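Local atomic coordinates of nisin immunity protein (Lactococcus lactis subsp. lactis, PDB entry 5XHB), a protein that contributes to the immunity of the nisin-producing bacterium against nisin supplied from outside, as a membrane-anchored lipoprotein. Residues E153-F164 against S190-S201. Residues are numbered along the deposited sequence; the frame is centred on the assembly and turned at random.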
loop_
_atom_site.group_PDB
_atom_site.type_symbol
_atom_site.label_atom_id
_atom_site.label_comp_id
_atom_site.label_asym_id
_atom_site.label_seq_id
_atom_site.Cartn_x
_atom_site.Cartn_y
_atom_site.Cartn_z
ATOM N N GLU A 153 5.825 -5.266 -9.114
ATOM C CA GLU A 153 4.482 -5.536 -9.624
ATOM C C GLU A 153 3.803 -4.322 -10.287
ATOM O O GLU A 153 3.758 -3.237 -9.720
ATOM C CB GLU A 153 3.624 -6.064 -8.459
ATOM C CG GLU A 153 2.131 -6.172 -8.693
ATOM C CD GLU A 153 1.745 -7.246 -9.680
ATOM O OE1 GLU A 153 2.605 -8.062 -10.054
ATOM O OE2 GLU A 153 0.558 -7.270 -10.097
ATOM N N TYR A 154 3.281 -4.529 -11.493
ATOM C CA TYR A 154 2.421 -3.533 -12.155
ATOM C C TYR A 154 1.211 -3.175 -11.300
ATOM O O TYR A 154 0.472 -4.057 -10.878
ATOM C CB TYR A 154 1.947 -4.082 -13.497
ATOM C CG TYR A 154 0.941 -3.199 -14.205
ATOM C CD1 TYR A 154 1.353 -2.085 -14.921
ATOM C CD2 TYR A 154 -0.416 -3.480 -14.149
ATOM C CE1 TYR A 154 0.426 -1.276 -15.587
ATOM C CE2 TYR A 154 -1.349 -2.674 -14.801
ATOM C CZ TYR A 154 -0.915 -1.576 -15.521
ATOM O OH TYR A 154 -1.835 -0.777 -16.174
ATOM N N GLN A 155 0.992 -1.888 -11.056
ATOM C CA GLN A 155 -0.161 -1.475 -10.261
ATOM C C GLN A 155 -1.236 -0.757 -11.076
ATOM O O GLN A 155 -2.424 -1.014 -10.889
ATOM C CB GLN A 155 0.271 -0.569 -9.108
ATOM C CG GLN A 155 1.196 -1.260 -8.099
ATOM C CD GLN A 155 0.505 -2.388 -7.348
ATOM O OE1 GLN A 155 -0.718 -2.400 -7.207
ATOM N NE2 GLN A 155 1.291 -3.325 -6.843
ATOM N N ASP A 156 -0.826 0.140 -11.967
ATOM C CA ASP A 156 -1.794 0.919 -12.743
ATOM C C ASP A 156 -1.063 1.634 -13.855
ATOM O O ASP A 156 0.167 1.607 -13.926
ATOM C CB ASP A 156 -2.528 1.933 -11.847
ATOM C CG ASP A 156 -3.846 2.433 -12.453
ATOM O OD1 ASP A 156 -4.290 1.945 -13.520
ATOM O OD2 ASP A 156 -4.450 3.328 -11.830
ATOM N N VAL A 157 -1.815 2.269 -14.741
ATOM C CA VAL A 157 -1.189 3.151 -15.702
ATOM C C VAL A 157 -1.922 4.491 -15.616
ATOM O O VAL A 157 -3.152 4.542 -15.501
ATOM C CB VAL A 157 -1.214 2.555 -17.119
ATOM C CG1 VAL A 157 -2.632 2.282 -17.572
ATOM C CG2 VAL A 157 -0.432 3.435 -18.109
ATOM N N LEU A 158 -1.148 5.566 -15.596
ATOM C CA LEU A 158 -1.708 6.903 -15.559
ATOM C C LEU A 158 -2.072 7.340 -16.980
ATOM O O LEU A 158 -3.224 7.707 -17.243
ATOM C CB LEU A 158 -0.717 7.880 -14.913
ATOM C CG LEU A 158 -0.526 7.668 -13.401
ATOM C CD1 LEU A 158 0.656 8.473 -12.844
ATOM C CD2 LEU A 158 -1.799 8.056 -12.669
ATOM N N ALA A 159 -1.098 7.268 -17.890
ATOM C CA ALA A 159 -1.267 7.738 -19.263
ATOM C C ALA A 159 -1.824 9.167 -19.270
ATOM O O ALA A 159 -2.880 9.450 -19.840
ATOM C CB ALA A 159 -2.169 6.784 -20.063
ATOM N N GLU A 160 -1.094 10.050 -18.603
ATOM C CA GLU A 160 -1.498 11.432 -18.418
ATOM C C GLU A 160 -0.380 12.315 -18.863
ATOM O O GLU A 160 0.749 11.865 -19.027
ATOM C CB GLU A 160 -1.827 11.745 -16.949
ATOM C CG GLU A 160 -3.100 11.128 -16.444
ATOM C CD GLU A 160 -4.300 11.912 -16.888
ATOM O OE1 GLU A 160 -4.168 13.150 -17.032
ATOM O OE2 GLU A 160 -5.371 11.303 -17.086
ATOM N N VAL A 161 -0.711 13.585 -19.047
ATOM C CA VAL A 161 0.255 14.602 -19.395
ATOM C C VAL A 161 0.070 15.772 -18.445
ATOM O O VAL A 161 -1.067 16.145 -18.127
ATOM C CB VAL A 161 0.073 15.101 -20.840
ATOM C CG1 VAL A 161 1.036 16.242 -21.111
ATOM C CG2 VAL A 161 0.260 13.955 -21.850
ATOM N N ARG A 162 1.175 16.344 -17.983
ATOM C CA ARG A 162 1.128 17.631 -17.296
ATOM C C ARG A 162 2.198 18.515 -17.907
ATOM O O ARG A 162 3.326 18.089 -18.113
ATOM C CB ARG A 162 1.349 17.504 -15.774
ATOM C CG ARG A 162 0.286 16.718 -15.012
ATOM C CD ARG A 162 -1.060 17.459 -14.994
ATOM N NE ARG A 162 -2.078 16.740 -14.231
ATOM C CZ ARG A 162 -2.842 15.770 -14.729
ATOM N NH1 ARG A 162 -2.700 15.389 -15.996
ATOM N NH2 ARG A 162 -3.742 15.173 -13.959
ATOM N N VAL A 163 1.822 19.753 -18.186
ATOM C CA VAL A 163 2.759 20.796 -18.539
ATOM C C VAL A 163 2.711 21.768 -17.378
ATOM O O VAL A 163 1.634 22.266 -17.030
ATOM C CB VAL A 163 2.371 21.506 -19.849
ATOM C CG1 VAL A 163 3.295 22.696 -20.106
ATOM C CG2 VAL A 163 2.386 20.518 -21.020
ATOM N N PHE A 164 3.851 22.032 -16.757
ATOM C CA PHE A 164 3.810 22.765 -15.501
ATOM C C PHE A 164 4.967 23.723 -15.397
ATOM O O PHE A 164 5.952 23.589 -16.104
ATOM C CB PHE A 164 3.790 21.814 -14.288
ATOM C CG PHE A 164 4.908 20.795 -14.271
ATOM C CD1 PHE A 164 6.141 21.101 -13.723
ATOM C CD2 PHE A 164 4.703 19.518 -14.789
ATOM C CE1 PHE A 164 7.172 20.152 -13.690
ATOM C CE2 PHE A 164 5.728 18.566 -14.776
ATOM C CZ PHE A 164 6.960 18.883 -14.227
ATOM N N SER A 190 9.370 29.344 -17.218
ATOM C CA SER A 190 9.874 28.106 -17.796
ATOM C C SER A 190 8.843 27.004 -17.591
ATOM O O SER A 190 8.216 26.921 -16.535
ATOM C CB SER A 190 11.209 27.722 -17.170
ATOM O OG SER A 190 11.591 26.410 -17.545
ATOM N N ARG A 191 8.659 26.164 -18.607
ATOM C CA ARG A 191 7.682 25.081 -18.529
ATOM C C ARG A 191 8.329 23.707 -18.730
ATOM O O ARG A 191 9.317 23.564 -19.448
ATOM C CB ARG A 191 6.571 25.293 -19.559
ATOM C CG ARG A 191 5.727 26.552 -19.329
ATOM C CD ARG A 191 4.732 26.762 -20.468
ATOM N NE ARG A 191 3.732 27.776 -20.142
ATOM C CZ ARG A 191 2.720 28.113 -20.936
ATOM N NH1 ARG A 191 2.561 27.516 -22.108
ATOM N NH2 ARG A 191 1.857 29.047 -20.555
ATOM N N THR A 192 7.754 22.696 -18.091
ATOM C CA THR A 192 8.250 21.331 -18.198
ATOM C C THR A 192 7.076 20.427 -18.528
ATOM O O THR A 192 6.018 20.568 -17.911
ATOM C CB THR A 192 8.922 20.883 -16.879
ATOM O OG1 THR A 192 10.076 21.698 -16.640
ATOM C CG2 THR A 192 9.338 19.421 -16.935
ATOM N N GLU A 193 7.239 19.530 -19.499
ATOM C CA GLU A 193 6.210 18.524 -19.759
ATOM C C GLU A 193 6.626 17.155 -19.233
ATOM O O GLU A 193 7.703 16.645 -19.561
ATOM C CB GLU A 193 5.879 18.397 -21.252
ATOM C CG GLU A 193 4.862 17.261 -21.501
ATOM C CD GLU A 193 4.346 17.159 -22.940
ATOM O OE1 GLU A 193 4.380 18.157 -23.684
ATOM O OE2 GLU A 193 3.904 16.059 -23.327
ATOM N N TRP A 194 5.754 16.556 -18.424
ATOM C CA TRP A 194 5.939 15.171 -18.006
ATOM C C TRP A 194 4.836 14.322 -18.581
ATOM O O TRP A 194 3.667 14.687 -18.507
ATOM C CB TRP A 194 5.931 15.035 -16.488
ATOM C CG TRP A 194 7.219 15.375 -15.827
ATOM C CD1 TRP A 194 8.339 15.933 -16.398
ATOM C CD2 TRP A 194 7.532 15.148 -14.455
ATOM N NE1 TRP A 194 9.325 16.087 -15.435
ATOM C CE2 TRP A 194 8.851 15.605 -14.239
ATOM C CE3 TRP A 194 6.820 14.613 -13.379
ATOM C CZ2 TRP A 194 9.474 15.532 -12.989
ATOM C CZ3 TRP A 194 7.441 14.538 -12.138
ATOM C CH2 TRP A 194 8.758 14.992 -11.958
ATOM N N ASP A 195 5.219 13.185 -19.150
ATOM C CA ASP A 195 4.254 12.229 -19.656
ATOM C C ASP A 195 4.303 11.037 -18.711
ATOM O O ASP A 195 5.349 10.421 -18.559
ATOM C CB ASP A 195 4.594 11.839 -21.099
ATOM C CG ASP A 195 4.683 13.063 -22.017
ATOM O OD1 ASP A 195 3.809 13.943 -21.892
ATOM O OD2 ASP A 195 5.629 13.167 -22.830
ATOM N N TYR A 196 3.187 10.750 -18.053
ATOM C CA TYR A 196 3.165 9.779 -16.953
ATOM C C TYR A 196 2.658 8.437 -17.442
ATOM O O TYR A 196 1.539 8.346 -17.977
ATOM C CB TYR A 196 2.264 10.250 -15.812
ATOM C CG TYR A 196 2.557 11.625 -15.253
ATOM C CD1 TYR A 196 2.319 12.770 -16.006
ATOM C CD2 TYR A 196 3.000 11.780 -13.948
ATOM C CE1 TYR A 196 2.559 14.044 -15.484
ATOM C CE2 TYR A 196 3.250 13.056 -13.417
ATOM C CZ TYR A 196 3.010 14.180 -14.198
ATOM O OH TYR A 196 3.245 15.443 -13.696
ATOM N N GLY A 197 3.456 7.397 -17.236
ATOM C CA GLY A 197 3.094 6.075 -17.712
ATOM C C GLY A 197 2.614 5.148 -16.604
ATOM O O GLY A 197 1.692 5.477 -15.856
ATOM N N GLU A 198 3.253 3.985 -16.499
ATOM C CA GLU A 198 2.826 2.966 -15.543
ATOM C C GLU A 198 3.290 3.281 -14.132
ATOM O O GLU A 198 4.260 4.010 -13.938
ATOM C CB GLU A 198 3.358 1.596 -15.960
ATOM C CG GLU A 198 2.849 1.150 -17.305
ATOM C CD GLU A 198 3.348 -0.228 -17.694
ATOM O OE1 GLU A 198 4.258 -0.777 -17.027
ATOM O OE2 GLU A 198 2.825 -0.758 -18.689
ATOM N N ILE A 199 2.600 2.701 -13.156
ATOM C CA ILE A 199 3.073 2.700 -11.777
ATOM C C ILE A 199 3.344 1.252 -11.375
ATOM O O ILE A 199 2.539 0.362 -11.657
ATOM C CB ILE A 199 2.058 3.359 -10.815
ATOM C CG1 ILE A 199 2.055 4.873 -11.064
ATOM C CG2 ILE A 199 2.451 3.094 -9.358
ATOM C CD1 ILE A 199 0.922 5.586 -10.459
ATOM N N HIS A 200 4.517 1.022 -10.790
ATOM C CA HIS A 200 4.893 -0.297 -10.295
ATOM C C HIS A 200 5.308 -0.206 -8.855
ATOM O O HIS A 200 5.853 0.807 -8.417
ATOM C CB HIS A 200 6.069 -0.891 -11.079
ATOM C CG HIS A 200 5.736 -1.298 -12.478
ATOM N ND1 HIS A 200 5.716 -2.614 -12.880
ATOM C CD2 HIS A 200 5.433 -0.564 -13.578
ATOM C CE1 HIS A 200 5.424 -2.678 -14.168
ATOM N NE2 HIS A 200 5.246 -1.448 -14.614
ATOM N N SER A 201 5.078 -1.296 -8.129
ATOM C CA SER A 201 5.715 -1.493 -6.831
ATOM C C SER A 201 7.228 -1.528 -6.989
ATOM O O SER A 201 7.739 -1.790 -8.078
ATOM C CB SER A 201 5.241 -2.820 -6.213
ATOM O OG SER A 201 3.827 -2.865 -6.184
HETATM O O HOH W 1 1.550 9.825 -20.889
#
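Phe164 drives the edge of its ring into the face of Trp194, a T-shaped stack with planes at 89° in which Phe164 CE2 lies 3.7 Å from Trp194 CG. The pair belongs to two long antiparallel strands, consecutive in the chain and joined by a long connection, with 151-165 outermost in the C-terminal sheet. Phe164 CG sits between its backbone N and carbonyl carbon (chi1 53°), which brings the ring against Thr192 and Trp194; Thr192 CB covers a face by a CH-pi contact. On the same side of the sheet, Tyr196 crosses Arg162 at about a right angle, Tyr196 CE1 3.5 Å from Arg162 CG, and the tyrosine hydroxyl is hydrogen-bonded to Ser129 O. Leu158 CD1 wedges between Tyr196 CB and Ile199 CD1, each 3.8 Å away. Two beta bulges break the register: a classic one, where Gln155 and Asp156 both face Ile199, and a G1 bulge, where Ala159 and Glu160 both face Tyr196. Beyond the classic bulge, on the other face, the Tyr154 ring edge meets the face of His200. Glu198 positions that imidazole, its OE1 accepting from His200 NE2 at 2.7 Å, while His200 ND1 is hydrogen-bonded to Gly152 O. Nearby, Ser201 OG, hydrogen-bonded also to Gly101 O, accepts from Gln155 NE2 at 2.7 Å, lying 22° out of the Gln155 amide plane.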